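Local coordinates for protein tyrocidine synthetase 3 (Brevibacillus brevis, PDB 2JGP) that forms part of the assembly line that makes the antibiotic tyrocidine, here a peptidyl carrier domain joined to a condensation domain for peptide bond formation, at residues His319-Ala322 with Gln323-Thr327. Residues are numbered along the deposited sequence; the frame is centred on the assembly and turned at random.
Sequences HQLA and QATGT
Ala322 O is gripped by two backbone amides at the C-terminal end of helix 312-325. Thr327 N donates to Ala322 O at 3.0 Å in a fairly straight hydrogen bond. Thr325 N bonds to the same oxygen from the opposite face, standing well above the carbonyl plane. One residue earlier, Leu321 O takes the hydroxyl of Thr325, with OG1 2.7 Å from that oxygen, besides a weak bond from Thr325 N. The hydroxyl gets there because chi1 of 55° tucks OG1 in between the N and C of its own backbone, turned back toward the preceding turn. Thr327 adopts the same torsion, and its OG1 donates to Thr325 OG1 at 2.8 Å, so a chain of two hydroxyls runs from the residue beyond the turn to Leu321 O. The methyl CG2 of Thr325 meets Leu321 CD1 at 3.8 Å, the two side chains crossing at a slant. Gly326 leaves the helix with positive phi (66°), which turns the chain so that Thr327 N faces back to Ala322 O: a Schellman motif. Within the condensation domain, Leu321, Ala322 and Thr327 pack on Val332 of helix 329-345, and Thr325 and Thr327 touch Leu391 of helix 387-403, whose Gln392 and Lys395 bond the carbonyl oxygens of Thr325 and Gly326; His319 NE2 is hydrogen-bonded to Glu471 OE2, in the last residue of strand 465-471.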
ATOM      1  N   HIS A 319      -0.728 -20.184  -8.198  1.00 57.46           N
ATOM      2  CA  HIS A 319      -1.799 -19.544  -8.976  1.00 58.03           C
ATOM      3  C   HIS A 319      -3.032 -20.439  -9.076  1.00 58.13           C
ATOM      4  O   HIS A 319      -4.151 -19.980  -8.864  1.00 58.35           O
ATOM      5  CB  HIS A 319      -1.319 -19.167 -10.385  1.00 57.95           C
ATOM      6  CG  HIS A 319      -0.607 -17.852 -10.449  1.00 59.10           C
ATOM      7  ND1 HIS A 319      -1.265 -16.645 -10.326  1.00 59.76           N
ATOM      8  CD2 HIS A 319       0.703 -17.551 -10.615  1.00 60.21           C
ATOM      9  CE1 HIS A 319      -0.390 -15.659 -10.420  1.00 60.58           C
ATOM     10  NE2 HIS A 319       0.811 -16.182 -10.590  1.00 60.52           N
ATOM     11  N   GLN A 320      -2.824 -21.716  -9.387  1.00 58.59           N
ATOM     12  CA  GLN A 320      -3.939 -22.653  -9.519  1.00 58.86           C
ATOM     13  C   GLN A 320      -4.613 -22.920  -8.168  1.00 58.70           C
ATOM     14  O   GLN A 320      -5.831 -23.093  -8.109  1.00 58.47           O
ATOM     15  CB  GLN A 320      -3.477 -23.962 -10.163  1.00 59.43           C
ATOM     16  CG  GLN A 320      -3.008 -23.812 -11.609  1.00 60.83           C
ATOM     17  CD  GLN A 320      -4.151 -23.715 -12.622  1.00 63.50           C
ATOM     18  OE1 GLN A 320      -5.312 -23.490 -12.265  1.00 65.73           O
ATOM     19  NE2 GLN A 320      -3.818 -23.895 -13.898  1.00 65.17           N
ATOM     20  N   LEU A 321      -3.832 -22.940  -7.085  1.00 58.42           N
ATOM     21  CA  LEU A 321      -4.402 -23.105  -5.741  1.00 58.37           C
ATOM     22  C   LEU A 321      -5.331 -21.936  -5.399  1.00 58.34           C
ATOM     23  O   LEU A 321      -6.419 -22.132  -4.842  1.00 57.95           O
ATOM     24  CB  LEU A 321      -3.302 -23.222  -4.678  1.00 58.49           C
ATOM     25  CG  LEU A 321      -3.812 -23.317  -3.231  1.00 58.39           C
ATOM     26  CD1 LEU A 321      -4.708 -24.531  -3.039  1.00 58.69           C
ATOM     27  CD2 LEU A 321      -2.652 -23.335  -2.253  1.00 58.40           C
ATOM     28  N   ALA A 322      -4.897 -20.722  -5.732  1.00 58.43           N
ATOM     29  CA  ALA A 322      -5.726 -19.533  -5.542  1.00 58.68           C
ATOM     30  C   ALA A 322      -7.027 -19.654  -6.340  1.00 58.93           C
ATOM     31  O   ALA A 322      -8.111 -19.413  -5.816  1.00 58.74           O
ATOM     32  CB  ALA A 322      -4.969 -18.285  -5.954  1.00 58.67           C
ATOM     33  N   GLN A 323      -6.892 -20.029  -7.610  1.00 59.21           N
ATOM     34  CA  GLN A 323      -8.025 -20.262  -8.498  1.00 59.96           C
ATOM     35  C   GLN A 323      -9.010 -21.260  -7.873  1.00 59.59           C
ATOM     36  O   GLN A 323     -10.229 -21.035  -7.857  1.00 59.20           O
ATOM     37  CB  GLN A 323      -7.513 -20.812  -9.843  1.00 60.41           C
ATOM     38  CG  GLN A 323      -8.226 -20.300 -11.078  1.00 62.96           C
ATOM     39  CD  GLN A 323      -9.553 -20.956 -11.308  1.00 65.08           C
ATOM     40  OE1 GLN A 323      -9.742 -21.673 -12.292  1.00 67.75           O
ATOM     41  NE2 GLN A 323     -10.494 -20.718 -10.405  1.00 67.67           N
ATOM     42  N   ALA A 324      -8.462 -22.357  -7.361  1.00 59.10           N
ATOM     43  CA  ALA A 324      -9.251 -23.482  -6.860  1.00 59.34           C
ATOM     44  C   ALA A 324      -9.987 -23.170  -5.554  1.00 59.26           C
ATOM     45  O   ALA A 324     -11.020 -23.777  -5.265  1.00 59.17           O
ATOM     46  CB  ALA A 324      -8.349 -24.693  -6.666  1.00 59.20           C
ATOM     47  N   THR A 325      -9.446 -22.239  -4.772  1.00 59.26           N
ATOM     48  CA  THR A 325      -9.984 -21.922  -3.445  1.00 59.28           C
ATOM     49  C   THR A 325     -10.760 -20.608  -3.394  1.00 59.86           C
ATOM     50  O   THR A 325     -11.174 -20.175  -2.313  1.00 60.35           O
ATOM     51  CB  THR A 325      -8.850 -21.830  -2.411  1.00 59.03           C
ATOM     52  OG1 THR A 325      -7.870 -20.891  -2.868  1.00 57.49           O
ATOM     53  CG2 THR A 325      -8.208 -23.197  -2.197  1.00 58.43           C
ATOM     54  N   GLY A 326     -10.943 -19.966  -4.546  1.00 60.16           N
ATOM     55  CA  GLY A 326     -11.634 -18.677  -4.609  1.00 60.36           C
ATOM     56  C   GLY A 326     -10.902 -17.536  -3.931  1.00 60.10           C
ATOM     57  O   GLY A 326     -11.530 -16.614  -3.409  1.00 60.42           O
ATOM     58  N   THR A 327      -9.573 -17.593  -3.942  1.00 60.17           N
ATOM     59  CA  THR A 327      -8.747 -16.570  -3.317  1.00 60.08           C
ATOM     60  C   THR A 327      -7.834 -15.937  -4.356  1.00 60.46           C
ATOM     61  O   THR A 327      -7.834 -16.332  -5.526  1.00 60.79           O
ATOM     62  CB  THR A 327      -7.891 -17.152  -2.165  1.00 59.92           C
ATOM     63  OG1 THR A 327      -7.026 -18.180  -2.665  1.00 59.09           O
ATOM     64  CG2 THR A 327      -8.777 -17.720  -1.070  1.00 59.35           C
TER